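PDB 5W2F: eukaryotic translation initiation factor 2D from Homo sapiens, which delivers tRNA to the P-site of the eukaryotic ribosome without requiring GTP, the chain here being its C-terminal region with SWIB/MDM2 and SUI1 domains. Local coordinates for residues I104-T116 with V126-D138. Residues are numbered along the deposited sequence; the frame is centred on the assembly and turned at random.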
# COMPACT_ATOMS: atom_id res chain seq x y z
N ILE A 104 10.14 -5.82 -2.17
CA ILE A 104 9.44 -5.31 -3.35
C ILE A 104 8.62 -4.09 -2.93
O ILE A 104 7.82 -4.16 -1.99
CB ILE A 104 8.44 -6.38 -3.88
CG1 ILE A 104 9.15 -7.67 -4.20
CG2 ILE A 104 7.67 -5.87 -5.10
CD1 ILE A 104 8.23 -8.86 -4.20
N VAL A 105 8.89 -2.96 -3.58
CA VAL A 105 8.13 -1.74 -3.35
C VAL A 105 6.91 -1.70 -4.27
O VAL A 105 6.99 -1.99 -5.47
CB VAL A 105 9.03 -0.51 -3.57
CG1 VAL A 105 8.24 0.78 -3.39
CG2 VAL A 105 10.23 -0.56 -2.64
N LYS A 106 5.77 -1.30 -3.70
CA LYS A 106 4.54 -1.13 -4.44
C LYS A 106 3.99 0.27 -4.19
O LYS A 106 4.05 0.77 -3.07
CB LYS A 106 3.54 -2.14 -3.96
CG LYS A 106 3.85 -3.58 -4.35
CD LYS A 106 3.50 -3.80 -5.81
CE LYS A 106 3.83 -5.19 -6.28
NZ LYS A 106 3.40 -5.40 -7.68
N LYS A 107 3.43 0.87 -5.24
CA LYS A 107 2.66 2.10 -5.11
C LYS A 107 1.18 1.78 -4.93
O LYS A 107 0.63 0.85 -5.54
CB LYS A 107 2.87 2.98 -6.31
CG LYS A 107 4.28 3.49 -6.36
CD LYS A 107 4.48 4.48 -7.49
CE LYS A 107 3.82 5.81 -7.18
NZ LYS A 107 4.45 6.88 -7.99
N GLY A 108 0.54 2.57 -4.09
CA GLY A 108 -0.88 2.47 -3.84
C GLY A 108 -1.16 2.07 -2.41
O GLY A 108 -0.27 1.74 -1.64
N ARG A 109 -2.43 2.13 -2.06
CA ARG A 109 -2.88 1.65 -0.77
C ARG A 109 -2.81 0.14 -0.76
O ARG A 109 -2.95 -0.52 -1.80
CB ARG A 109 -4.29 2.15 -0.49
CG ARG A 109 -4.35 3.67 -0.46
CD ARG A 109 -5.48 4.21 0.39
NE ARG A 109 -5.42 5.67 0.43
CZ ARG A 109 -4.55 6.39 1.14
NH1 ARG A 109 -3.63 5.82 1.93
NH2 ARG A 109 -4.60 7.72 1.07
N ILE A 110 -2.54 -0.40 0.42
CA ILE A 110 -2.51 -1.83 0.61
C ILE A 110 -3.96 -2.30 0.37
O ILE A 110 -4.91 -1.68 0.87
CB ILE A 110 -1.99 -2.22 2.03
CG1 ILE A 110 -0.59 -1.63 2.30
CG2 ILE A 110 -1.93 -3.74 2.17
CD1 ILE A 110 -0.20 -1.52 3.76
N CYS A 111 -4.11 -3.31 -0.48
CA CYS A 111 -5.38 -3.98 -0.73
C CYS A 111 -5.19 -5.43 -0.32
O CYS A 111 -4.09 -5.96 -0.44
CB CYS A 111 -5.74 -3.92 -2.22
SG CYS A 111 -4.47 -4.55 -3.36
N PRO A 112 -6.25 -6.08 0.16
CA PRO A 112 -6.12 -7.45 0.58
C PRO A 112 -6.08 -8.42 -0.58
O PRO A 112 -6.65 -8.15 -1.65
CB PRO A 112 -7.40 -7.68 1.38
CG PRO A 112 -8.40 -6.77 0.73
CD PRO A 112 -7.62 -5.56 0.34
N ILE A 113 -5.44 -9.57 -0.34
CA ILE A 113 -5.68 -10.73 -1.21
C ILE A 113 -7.07 -11.26 -0.86
O ILE A 113 -7.39 -11.42 0.32
CB ILE A 113 -4.63 -11.82 -0.99
CG1 ILE A 113 -3.28 -11.32 -1.47
CG2 ILE A 113 -5.03 -13.09 -1.72
CD1 ILE A 113 -2.11 -12.19 -1.07
N ASP A 114 -7.89 -11.46 -1.88
CA ASP A 114 -9.24 -11.99 -1.70
C ASP A 114 -9.30 -13.40 -2.23
O ASP A 114 -8.99 -13.64 -3.40
CB ASP A 114 -10.30 -11.14 -2.43
CG ASP A 114 -10.26 -9.68 -2.06
OD1 ASP A 114 -10.24 -9.36 -0.86
OD2 ASP A 114 -10.23 -8.85 -3.00
N ILE A 115 -9.75 -14.31 -1.39
CA ILE A 115 -9.96 -15.71 -1.72
C ILE A 115 -11.43 -16.01 -1.56
O ILE A 115 -11.97 -15.85 -0.46
CB ILE A 115 -9.18 -16.66 -0.81
CG1 ILE A 115 -7.69 -16.33 -0.78
CG2 ILE A 115 -9.42 -18.11 -1.20
CD1 ILE A 115 -7.02 -16.81 0.47
N THR A 116 -12.09 -16.40 -2.64
CA THR A 116 -13.51 -16.56 -2.63
C THR A 116 -13.93 -17.88 -3.28
O THR A 116 -13.40 -18.25 -4.32
CB THR A 116 -14.10 -15.36 -3.38
OG1 THR A 116 -13.56 -14.14 -2.80
CG2 THR A 116 -15.59 -15.38 -3.34
N VAL A 126 -15.63 -23.46 -7.33
CA VAL A 126 -14.28 -23.02 -7.66
C VAL A 126 -13.78 -22.03 -6.62
O VAL A 126 -14.57 -21.43 -5.89
CB VAL A 126 -14.20 -22.35 -9.05
CG1 VAL A 126 -14.55 -23.38 -10.13
CG2 VAL A 126 -15.06 -21.09 -9.14
N THR A 127 -12.47 -21.91 -6.55
CA THR A 127 -11.77 -20.99 -5.65
C THR A 127 -11.12 -19.92 -6.50
O THR A 127 -10.41 -20.23 -7.47
CB THR A 127 -10.73 -21.75 -4.82
OG1 THR A 127 -11.36 -22.83 -4.13
CG2 THR A 127 -10.07 -20.85 -3.80
N VAL A 128 -11.39 -18.65 -6.17
CA VAL A 128 -10.91 -17.52 -6.96
C VAL A 128 -10.04 -16.63 -6.09
O VAL A 128 -10.45 -16.25 -4.98
CB VAL A 128 -12.10 -16.73 -7.55
CG1 VAL A 128 -11.61 -15.55 -8.36
CG2 VAL A 128 -13.04 -17.67 -8.34
N VAL A 129 -8.85 -16.30 -6.59
CA VAL A 129 -7.83 -15.58 -5.81
C VAL A 129 -7.43 -14.31 -6.53
O VAL A 129 -6.87 -14.38 -7.64
CB VAL A 129 -6.60 -16.46 -5.54
CG1 VAL A 129 -5.67 -15.75 -4.54
CG2 VAL A 129 -7.02 -17.84 -5.04
N ARG A 130 -7.73 -13.16 -5.91
CA ARG A 130 -7.49 -11.84 -6.46
C ARG A 130 -6.40 -11.12 -5.65
O ARG A 130 -6.29 -11.31 -4.45
CB ARG A 130 -8.82 -11.03 -6.33
CG ARG A 130 -8.76 -9.57 -6.73
CD ARG A 130 -10.10 -8.90 -6.51
NE ARG A 130 -11.11 -9.41 -7.45
CZ ARG A 130 -11.49 -8.83 -8.58
NH1 ARG A 130 -11.01 -7.66 -8.96
NH2 ARG A 130 -12.38 -9.44 -9.35
N ASN A 131 -5.64 -10.26 -6.34
CA ASN A 131 -4.63 -9.36 -5.79
C ASN A 131 -3.31 -9.99 -5.42
O ASN A 131 -2.53 -9.42 -4.67
CB ASN A 131 -5.18 -8.51 -4.63
CG ASN A 131 -6.12 -7.45 -5.10
OD1 ASN A 131 -5.97 -6.90 -6.20
ND2 ASN A 131 -7.07 -7.12 -4.25
N LEU A 132 -3.00 -11.13 -6.02
CA LEU A 132 -1.71 -11.74 -5.77
C LEU A 132 -0.58 -10.81 -6.17
O LEU A 132 0.44 -10.73 -5.48
CB LEU A 132 -1.58 -13.07 -6.51
CG LEU A 132 -2.48 -14.19 -5.96
CD1 LEU A 132 -2.58 -15.33 -6.97
CD2 LEU A 132 -1.95 -14.71 -4.63
N GLU A 133 -0.75 -10.10 -7.29
CA GLU A 133 0.32 -9.24 -7.80
C GLU A 133 0.60 -8.07 -6.85
O GLU A 133 1.70 -7.55 -6.83
CB GLU A 133 -0.02 -8.75 -9.21
CG GLU A 133 -0.17 -9.89 -10.24
CD GLU A 133 -1.11 -9.60 -11.46
OE1 GLU A 133 -2.32 -9.26 -11.32
OE2 GLU A 133 -0.66 -9.73 -12.60
N ALA A 134 -0.38 -7.68 -6.04
CA ALA A 134 -0.17 -6.61 -5.04
C ALA A 134 0.86 -6.99 -3.99
O ALA A 134 1.40 -6.11 -3.31
CB ALA A 134 -1.49 -6.26 -4.37
N TYR A 135 1.13 -8.29 -3.87
CA TYR A 135 2.11 -8.82 -2.92
C TYR A 135 3.32 -9.41 -3.62
O TYR A 135 4.13 -10.11 -3.00
CB TYR A 135 1.45 -9.84 -1.97
CG TYR A 135 0.44 -9.13 -1.12
CD1 TYR A 135 -0.83 -8.83 -1.61
CD2 TYR A 135 0.77 -8.70 0.16
CE1 TYR A 135 -1.73 -8.09 -0.85
CE2 TYR A 135 -0.14 -7.98 0.91
CZ TYR A 135 -1.39 -7.67 0.41
OH TYR A 135 -2.26 -6.96 1.18
N GLY A 136 3.50 -9.07 -4.90
CA GLY A 136 4.64 -9.54 -5.65
C GLY A 136 4.62 -10.99 -6.06
O GLY A 136 5.67 -11.54 -6.40
N LEU A 137 3.43 -11.58 -6.09
CA LEU A 137 3.28 -12.97 -6.48
C LEU A 137 2.76 -13.05 -7.92
O LEU A 137 1.88 -12.31 -8.31
CB LEU A 137 2.31 -13.69 -5.54
CG LEU A 137 2.79 -13.78 -4.09
CD1 LEU A 137 1.68 -14.35 -3.22
CD2 LEU A 137 4.05 -14.63 -3.96
N ASP A 138 3.35 -13.96 -8.68
CA ASP A 138 3.01 -14.17 -10.09
C ASP A 138 1.84 -15.13 -10.15
O ASP A 138 1.98 -16.28 -9.76
CB ASP A 138 4.23 -14.74 -10.84
CG ASP A 138 3.98 -14.95 -12.33
OD1 ASP A 138 2.85 -14.73 -12.82
OD2 ASP A 138 4.95 -15.31 -13.01
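Glu133 O is gripped from opposite faces of its carbonyl plane, by Lys106 NZ at 2.9 Å and by Gly136 N at 3.0 Å within the turn. The bond from Lys106 ties strand 104-107, an outermost strand of the neighbouring four-stranded sheet, to the turn that follows the β-hairpin 113-121/124-130 of the SUI1 domain. The lysine chain starts with CG 3.7 Å from Ala134 O, which also accepts a bond from Tyr94 OH; a bend at chi2 (-77°) then brings CE and NZ round to Glu133 O.

Within the loop that joins the strands, Cys111 O accepts a bond from Tyr135 OH at 2.6 Å, the donor above the carbonyl plane, while Ile113 CG1 packs obliquely against the ring, 3.5 Å from Tyr135 CD1. Asn131 ND2 holds the next carbonyl, Pro112 O, at 2.8 Å, nearly in its own amide plane; Lys163 binds its OD1.

From there the strands pair antiparallel: Asp114 with Arg130 and Thr116 with Val128 are hydrogen-bonded pairs flanking the non-hydrogen-bonded Ile115–Val129. Ile115 and Val129 face Leu178 of helix 175-185. On the other face Asp114 and Arg130 form no salt bridge, turning instead to Gln194 and Pro160 O; Asp114 OD2 comes 3.5 Å from Arg130 CD.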